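Local coordinates for protein Baccell_00875 (PDB 5NO8) that is a polysaccharide lyase that probably removes the rhamnose caps from complex arabinogalactan proteins by cleaving next to glucuronic acid, at residues A[661-664]-A[668-671]; A[165-170]-A[198-203]. All coordinates share one frame; numbering follows the deposited sequence.

Contact 1: A[661-664]-A[668-671]; sequences YPYK and VKAE
Tyr663 O takes two hydrogen bonds from the returning arm of a beta hairpin, in which Lys664 and Lys669 form an antiparallel non-hydrogen-bonded pair. One donor is Ala670 N, 3.0 Å from Tyr663 O and nearly straight at 171°, though it sits above the carbonyl plane. The other is Lys669 NZ, also 3.0 Å from Tyr663 O but in that plane, on a lone pair. Lys669 gets there because its chain bends at chi2 (67°) and again at chi4, folding the ammonium back across the hairpin. There Lys669 NZ also forms a salt bridge with Glu671 OE1, 2.8 Å away, using that oxygen's anti lone pair. Glu671 OE1 also lies at the edge of the Tyr663 ring, 3.7 Å from Tyr663 CD1, with carboxylate and ring planes steeply inclined. A lysine in place of Glu671 would probably leave the Lys669 ammonium without its counter-charge and free to swing off Tyr663 O. The tight side is at Ala670, whose methyl is wedged against Pro662 O; the looser side is next to the turn, where Val668 is exposed and its side chain points away from the other arm. Lys664 leads its extended chain outward to a salt bridge with Asp141, which also binds Tyr663 OH. At the opposite end of the hairpin arms, a water lies 2.9 Å from both Tyr661 O and Glu671 OE2 and bridges them.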
ATOM      1  N   TYR A 661      -2.475  -6.818  -5.605  1.00 11.91           N
ATOM      2  CA  TYR A 661      -1.096  -6.879  -6.083  1.00 12.28           C
ATOM      3  C   TYR A 661      -0.423  -8.275  -6.171  1.00 12.52           C
ATOM      4  O   TYR A 661       0.270  -8.547  -7.160  1.00 12.55           O
ATOM      5  CB  TYR A 661      -0.222  -5.902  -5.281  1.00 12.09           C
ATOM      6  CG  TYR A 661       1.170  -5.779  -5.816  1.00 12.57           C
ATOM      7  CD1 TYR A 661       1.465  -4.904  -6.866  1.00 13.09           C
ATOM      8  CD2 TYR A 661       2.204  -6.563  -5.317  1.00 12.80           C
ATOM      9  CE1 TYR A 661       2.745  -4.835  -7.389  1.00 13.60           C
ATOM     10  CE2 TYR A 661       3.489  -6.485  -5.830  1.00 13.23           C
ATOM     11  CZ  TYR A 661       3.746  -5.618  -6.862  1.00 13.51           C
ATOM     12  OH  TYR A 661       5.000  -5.554  -7.372  1.00 14.09           O
ATOM     13  N   PRO A 662      -0.567  -9.115  -5.135  1.00 13.14           N
ATOM     14  CA  PRO A 662       0.171 -10.388  -5.180  1.00 12.83           C
ATOM     15  C   PRO A 662      -0.223 -11.282  -6.341  1.00 12.40           C
ATOM     16  O   PRO A 662      -1.278 -11.100  -6.933  1.00 13.05           O
ATOM     17  CB  PRO A 662      -0.185 -11.064  -3.854  1.00 13.27           C
ATOM     18  CG  PRO A 662      -0.661  -9.964  -2.978  1.00 13.44           C
ATOM     19  CD  PRO A 662      -1.352  -8.996  -3.897  1.00 13.78           C
ATOM     20  N   TYR A 663       0.602 -12.278  -6.611  1.00 12.09           N
ATOM     21  CA  TYR A 663       0.342 -13.231  -7.666  1.00 12.42           C
ATOM     22  C   TYR A 663      -0.991 -13.926  -7.440  1.00 12.11           C
ATOM     23  O   TYR A 663      -1.821 -14.020  -8.345  1.00 11.88           O
ATOM     24  CB  TYR A 663       1.499 -14.236  -7.707  1.00 13.20           C
ATOM     25  CG  TYR A 663       1.310 -15.429  -8.630  1.00 13.64           C
ATOM     26  CD1 TYR A 663       1.053 -15.264  -9.973  1.00 14.86           C
ATOM     27  CD2 TYR A 663       1.493 -16.706  -8.150  1.00 15.00           C
ATOM     28  CE1 TYR A 663       0.904 -16.353 -10.823  1.00 16.65           C
ATOM     29  CE2 TYR A 663       1.332 -17.819  -8.953  1.00 15.81           C
ATOM     30  CZ  TYR A 663       1.045 -17.650 -10.295  1.00 16.22           C
ATOM     31  OH  TYR A 663       0.885 -18.782 -11.073  1.00 17.83           O
ATOM     32  N   LYS A 664      -1.151 -14.452  -6.232  1.00 11.97           N
ATOM     33  CA  LYS A 664      -2.378 -15.096  -5.788  1.00 12.76           C
ATOM     34  C   LYS A 664      -2.596 -14.825  -4.321  1.00 13.07           C
ATOM     35  O   LYS A 664      -1.666 -14.491  -3.573  1.00 12.57           O
ATOM     36  CB  LYS A 664      -2.320 -16.613  -5.997  1.00 12.96           C
ATOM     37  CG  LYS A 664      -2.276 -17.036  -7.457  1.00 13.34           C
ATOM     38  CD  LYS A 664      -2.101 -18.527  -7.648  1.00 14.12           C
ATOM     39  CE  LYS A 664      -2.214 -18.879  -9.124  1.00 14.94           C
ATOM     40  NZ  LYS A 664      -2.027 -20.325  -9.405  1.00 15.09           N
ATOM     41  N   VAL A 668      -6.276 -17.955  -5.282  1.00 15.79           N
ATOM     42  CA  VAL A 668      -7.103 -17.228  -6.228  1.00 15.22           C
ATOM     43  C   VAL A 668      -6.201 -16.232  -6.946  1.00 14.32           C
ATOM     44  O   VAL A 668      -5.501 -15.457  -6.316  1.00 13.02           O
ATOM     45  CB  VAL A 668      -8.246 -16.504  -5.503  1.00 16.75           C
ATOM     46  CG1 VAL A 668      -9.039 -15.577  -6.446  1.00 17.04           C
ATOM     47  CG2 VAL A 668      -9.167 -17.522  -4.833  1.00 18.31           C
ATOM     48  N   LYS A 669      -6.274 -16.223  -8.262  1.00 14.10           N
ATOM     49  CA  LYS A 669      -5.455 -15.316  -9.068  1.00 15.30           C
ATOM     50  C   LYS A 669      -5.747 -13.863  -8.741  1.00 14.77           C
ATOM     51  O   LYS A 669      -6.926 -13.467  -8.697  1.00 14.56           O
ATOM     52  CB  LYS A 669      -5.721 -15.551 -10.558  1.00 17.35           C
ATOM     53  CG  LYS A 669      -4.758 -14.772 -11.471  1.00 18.89           C
ATOM     54  CD  LYS A 669      -3.336 -15.271 -11.344  1.00 21.24           C
ATOM     55  CE  LYS A 669      -2.315 -14.440 -12.104  1.00 23.99           C
ATOM     56  NZ  LYS A 669      -1.748 -13.366 -11.228  1.00 21.95           N
ATOM     57  N   ALA A 670      -4.704 -13.086  -8.453  1.00 13.83           N
ATOM     58  CA  ALA A 670      -4.863 -11.654  -8.217  1.00 13.83           C
ATOM     59  C   ALA A 670      -4.201 -10.886  -9.377  1.00 14.25           C
ATOM     60  O   ALA A 670      -4.443 -11.257 -10.540  1.00 13.66           O
ATOM     61  CB  ALA A 670      -4.372 -11.269  -6.826  1.00 14.16           C
ATOM     62  N   GLU A 671      -3.416  -9.856  -9.098  1.00 14.05           N
ATOM     63  CA  GLU A 671      -2.845  -8.983 -10.154  1.00 14.66           C
ATOM     64  C   GLU A 671      -3.951  -8.386 -11.031  1.00 14.19           C
ATOM     65  O   GLU A 671      -3.907  -8.469 -12.263  1.00 14.81           O
ATOM     66  CB  GLU A 671      -1.773  -9.701 -10.969  1.00 15.50           C
ATOM     67  CG  GLU A 671      -0.698 -10.279 -10.075  1.00 17.51           C
ATOM     68  CD  GLU A 671       0.543 -10.712 -10.804  1.00 19.94           C
ATOM     69  OE1 GLU A 671       0.563 -11.862 -11.294  1.00 22.31           O
ATOM     70  OE2 GLU A 671       1.462  -9.887 -10.937  1.00 21.44           O
TER
HETATM   71  O   HOH W   1       0.908  -7.342  -9.705  1.00 19.62           O

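Contact 2: A[165-170]-A[198-203]; sequences THIWKG and RNYEIW
Lys169 lays its side chain alongside Asn199, both pointing the same way. Lys169 CB rests 3.6 Å from Arg198 O and close to Asn199 CA. CG, set between the backbone N and the carbonyl carbon (chi1 63°), stays near Arg198 O, and from there the chain runs extended. Lys169 CD passes Arg198 O and comes 3.7 Å from Asn199 OD1. CE packs against Tyr661 OH, and Lys169 NZ donates to a water 2.8 Å away that also bonds to Asn199 OD1. Asn199 OD1 also accepts from Tyr200 N, 2.8 Å away, in the carbonyl plane. A second water donates to both Lys169 O and Arg198 O, joining the two backbones. Further along, the contact turns apolar: Ile167 CD1 sits over the centre of the Tyr200 ring, 3.7 Å from the centroid, a CH-pi contact only 9° off the normal, while Ile167 CG2 touches the rim at Tyr200 CD1. The ring's hydroxyl is bonded to Asp608. Lys169 centres an inverse gamma turn leaving strand 163-168. This is side-chain packing between two sheets, where the end of edge strand 163-168 of the antiparallel sheet meets the start of strand 199-203 of the mixed one.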
ATOM      1  N   THR A 165       6.711  -5.350   5.994  1.00 14.39           N
ATOM      2  CA  THR A 165       7.520  -6.208   5.149  1.00 14.99           C
ATOM      3  C   THR A 165       7.473  -5.714   3.701  1.00 13.97           C
ATOM      4  O   THR A 165       6.455  -5.820   3.049  1.00 14.83           O
ATOM      5  CB  THR A 165       7.006  -7.644   5.321  1.00 15.88           C
ATOM      6  OG1 THR A 165       7.048  -7.960   6.731  1.00 19.01           O
ATOM      7  CG2 THR A 165       7.869  -8.597   4.621  1.00 16.38           C
ATOM      8  N   HIS A 166       8.569  -5.155   3.232  1.00 13.72           N
ATOM      9  CA  HIS A 166       8.632  -4.542   1.902  1.00 13.14           C
ATOM     10  C   HIS A 166       9.230  -5.574   0.974  1.00 12.88           C
ATOM     11  O   HIS A 166      10.444  -5.808   0.992  1.00 13.22           O
ATOM     12  CB  HIS A 166       9.453  -3.282   1.978  1.00 13.14           C
ATOM     13  CG  HIS A 166       8.834  -2.263   2.882  1.00 13.55           C
ATOM     14  ND1 HIS A 166       7.571  -1.754   2.652  1.00 14.35           N
ATOM     15  CD2 HIS A 166       9.252  -1.734   4.065  1.00 13.15           C
ATOM     16  CE1 HIS A 166       7.252  -0.933   3.646  1.00 14.34           C
ATOM     17  NE2 HIS A 166       8.260  -0.885   4.502  1.00 12.77           N
ATOM     18  N   ILE A 167       8.360  -6.163   0.162  1.00 12.44           N
ATOM     19  CA  ILE A 167       8.738  -7.266  -0.723  1.00 12.74           C
ATOM     20  C   ILE A 167       9.005  -6.702  -2.111  1.00 12.50           C
ATOM     21  O   ILE A 167       8.180  -5.948  -2.617  1.00 13.55           O
ATOM     22  CB  ILE A 167       7.613  -8.297  -0.821  1.00 12.63           C
ATOM     23  CG1 ILE A 167       7.220  -8.788   0.576  1.00 13.69           C
ATOM     24  CG2 ILE A 167       8.041  -9.477  -1.701  1.00 12.56           C
ATOM     25  CD1 ILE A 167       5.902  -9.519   0.572  1.00 14.23           C
ATOM     26  N   TRP A 168      10.146  -7.050  -2.695  1.00 11.69           N
ATOM     27  CA  TRP A 168      10.422  -6.720  -4.090  1.00 11.43           C
ATOM     28  C   TRP A 168      10.650  -7.979  -4.882  1.00 11.98           C
ATOM     29  O   TRP A 168      11.658  -8.695  -4.660  1.00 12.19           O
ATOM     30  CB  TRP A 168      11.580  -5.756  -4.269  1.00 11.51           C
ATOM     31  CG  TRP A 168      11.807  -5.406  -5.704  1.00 11.03           C
ATOM     32  CD1 TRP A 168      13.005  -5.395  -6.360  1.00 11.01           C
ATOM     33  CD2 TRP A 168      10.808  -5.062  -6.685  1.00 11.45           C
ATOM     34  NE1 TRP A 168      12.810  -5.075  -7.672  1.00 11.17           N
ATOM     35  CE2 TRP A 168      11.488  -4.839  -7.900  1.00 11.05           C
ATOM     36  CE3 TRP A 168       9.415  -4.880  -6.644  1.00 11.23           C
ATOM     37  CZ2 TRP A 168      10.830  -4.465  -9.082  1.00 11.41           C
ATOM     38  CZ3 TRP A 168       8.756  -4.542  -7.829  1.00 11.32           C
ATOM     39  CH2 TRP A 168       9.484  -4.325  -9.029  1.00 11.52           C
ATOM     40  N   LYS A 169       9.733  -8.217  -5.822  1.00 12.23           N
ATOM     41  CA  LYS A 169       9.796  -9.360  -6.725  1.00 12.93           C
ATOM     42  C   LYS A 169      10.779  -9.123  -7.878  1.00 12.84           C
ATOM     43  O   LYS A 169      10.454  -9.294  -9.051  1.00 14.22           O
ATOM     44  CB  LYS A 169       8.381  -9.711  -7.248  1.00 13.97           C
ATOM     45  CG  LYS A 169       7.716  -8.617  -8.071  1.00 15.07           C
ATOM     46  CD  LYS A 169       6.311  -9.004  -8.540  1.00 16.59           C
ATOM     47  CE  LYS A 169       5.800  -7.926  -9.494  1.00 17.63           C
ATOM     48  NZ  LYS A 169       4.441  -8.192  -9.993  1.00 18.43           N
ATOM     49  N   GLY A 170      12.008  -8.777  -7.541  1.00 12.43           N
ATOM     50  CA  GLY A 170      12.984  -8.316  -8.529  1.00 12.60           C
ATOM     51  C   GLY A 170      13.844  -9.376  -9.167  1.00 11.76           C
ATOM     52  O   GLY A 170      14.987  -9.084  -9.559  1.00 11.78           O
ATOM     53  N   ARG A 198      10.252 -14.339  -8.411  1.00 13.34           N
ATOM     54  CA  ARG A 198       9.460 -13.692  -9.456  1.00 14.49           C
ATOM     55  C   ARG A 198       8.180 -13.027  -8.969  1.00 13.06           C
ATOM     56  O   ARG A 198       7.608 -12.203  -9.664  1.00 12.49           O
ATOM     57  CB  ARG A 198       9.128 -14.670 -10.576  1.00 16.52           C
ATOM     58  CG  ARG A 198       8.120 -15.716 -10.160  1.00 17.97           C
ATOM     59  CD  ARG A 198       7.275 -16.322 -11.263  1.00 19.01           C
ATOM     60  NE  ARG A 198       6.555 -17.475 -10.674  1.00 19.96           N
ATOM     61  CZ  ARG A 198       5.305 -17.473 -10.189  1.00 22.32           C
ATOM     62  NH1 ARG A 198       4.525 -16.390 -10.238  1.00 21.81           N
ATOM     63  NH2 ARG A 198       4.799 -18.602  -9.649  1.00 22.97           N
ATOM     64  N   ASN A 199       7.674 -13.447  -7.811  1.00 12.08           N
ATOM     65  CA  ASN A 199       6.444 -12.889  -7.276  1.00 12.58           C
ATOM     66  C   ASN A 199       6.265 -13.368  -5.847  1.00 12.25           C
ATOM     67  O   ASN A 199       7.155 -13.989  -5.282  1.00 11.64           O
ATOM     68  CB  ASN A 199       5.230 -13.323  -8.130  1.00 12.02           C
ATOM     69  CG  ASN A 199       4.229 -12.200  -8.290  1.00 12.70           C
ATOM     70  OD1 ASN A 199       3.936 -11.519  -7.329  1.00 12.35           O
ATOM     71  ND2 ASN A 199       3.729 -11.989  -9.528  1.00 12.89           N
ATOM     72  N   TYR A 200       5.150 -13.022  -5.240  1.00 12.20           N
ATOM     73  CA  TYR A 200       4.794 -13.607  -3.961  1.00 12.67           C
ATOM     74  C   TYR A 200       3.299 -13.860  -3.872  1.00 12.97           C
ATOM     75  O   TYR A 200       2.512 -13.294  -4.610  1.00 12.56           O
ATOM     76  CB  TYR A 200       5.278 -12.751  -2.793  1.00 12.72           C
ATOM     77  CG  TYR A 200       4.541 -11.432  -2.624  1.00 12.63           C
ATOM     78  CD1 TYR A 200       4.916 -10.323  -3.360  1.00 13.92           C
ATOM     79  CD2 TYR A 200       3.477 -11.303  -1.727  1.00 13.45           C
ATOM     80  CE1 TYR A 200       4.285  -9.113  -3.198  1.00 13.90           C
ATOM     81  CE2 TYR A 200       2.819 -10.082  -1.554  1.00 13.99           C
ATOM     82  CZ  TYR A 200       3.218  -8.998  -2.319  1.00 14.84           C
ATOM     83  OH  TYR A 200       2.618  -7.761  -2.202  1.00 15.51           O
ATOM     84  N   GLU A 201       2.937 -14.729  -2.940  1.00 12.76           N
ATOM     85  CA  GLU A 201       1.562 -15.057  -2.668  1.00 13.62           C
ATOM     86  C   GLU A 201       1.258 -14.783  -1.226  1.00 13.67           C
ATOM     87  O   GLU A 201       2.156 -14.719  -0.390  1.00 12.75           O
ATOM     88  CB  GLU A 201       1.306 -16.529  -2.930  1.00 13.88           C
ATOM     89  CG  GLU A 201       1.332 -16.885  -4.392  1.00 15.11           C
ATOM     90  CD  GLU A 201       1.256 -18.382  -4.606  1.00 15.62           C
ATOM     91  OE1 GLU A 201       0.131 -18.914  -4.538  1.00 15.85           O
ATOM     92  OE2 GLU A 201       2.324 -19.021  -4.803  1.00 16.14           O
ATOM     93  N   ILE A 202      -0.027 -14.656  -0.948  1.00 13.58           N
ATOM     94  CA  ILE A 202      -0.516 -14.446   0.401  1.00 13.40           C
ATOM     95  C   ILE A 202      -1.449 -15.607   0.711  1.00 13.77           C
ATOM     96  O   ILE A 202      -2.334 -15.951  -0.091  1.00 14.64           O
ATOM     97  CB  ILE A 202      -1.273 -13.095   0.548  1.00 13.79           C
ATOM     98  CG1 ILE A 202      -0.346 -11.906   0.360  1.00 13.42           C
ATOM     99  CG2 ILE A 202      -1.977 -12.978   1.908  1.00 14.65           C
ATOM    100  CD1 ILE A 202       0.718 -11.734   1.403  1.00 13.65           C
ATOM    101  N   TRP A 203      -1.268 -16.181   1.898  1.00 13.52           N
ATOM    102  CA  TRP A 203      -2.128 -17.246   2.394  1.00 13.54           C
ATOM    103  C   TRP A 203      -2.780 -16.832   3.714  1.00 14.05           C
ATOM    104  O   TRP A 203      -2.244 -15.985   4.422  1.00 13.64           O
ATOM    105  CB  TRP A 203      -1.332 -18.557   2.587  1.00 13.51           C
ATOM    106  CG  TRP A 203      -0.775 -19.090   1.341  1.00 13.15           C
ATOM    107  CD1 TRP A 203       0.475 -18.890   0.852  1.00 13.86           C
ATOM    108  CD2 TRP A 203      -1.454 -19.882   0.393  1.00 13.44           C
ATOM    109  NE1 TRP A 203       0.623 -19.541  -0.345  1.00 13.84           N
ATOM    110  CE2 TRP A 203      -0.553 -20.144  -0.661  1.00 13.56           C
ATOM    111  CE3 TRP A 203      -2.742 -20.419   0.332  1.00 13.67           C
ATOM    112  CZ2 TRP A 203      -0.898 -20.928  -1.767  1.00 14.03           C
ATOM    113  CZ3 TRP A 203      -3.098 -21.150  -0.764  1.00 13.77           C
ATOM    114  CH2 TRP A 203      -2.174 -21.416  -1.802  1.00 14.04           C
TER
HETATM  115  O   HOH W   2       2.870  -9.169  -7.889  1.00 20.98           O
HETATM  116  O   HOH W   3       8.877 -10.532 -11.377  1.00 37.79           O

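In the fold
From the N terminus, strand 163-168 comes first; the chain then runs through strands 175-180 and 187-194 of its own antiparallel sheet before strand 199-203 closes contact 2. Hundreds of residues follow, including the helices 396-409 to 632-644, before the chain returns and contact 1 closes a short hairpin near the C terminus. The two loops are therefore in series, neither nested nor crossed. In space they touch: strand 664-665 lies parallel to strand 199-203, with probable hydrogen bonds Tyr663 N to Tyr200 O and Ile202 N to Lys664 O. Tyr661 also packs on Tyr200, so the late hairpin extends the mixed sheet and ties the chain's C-terminal part to its early beta region.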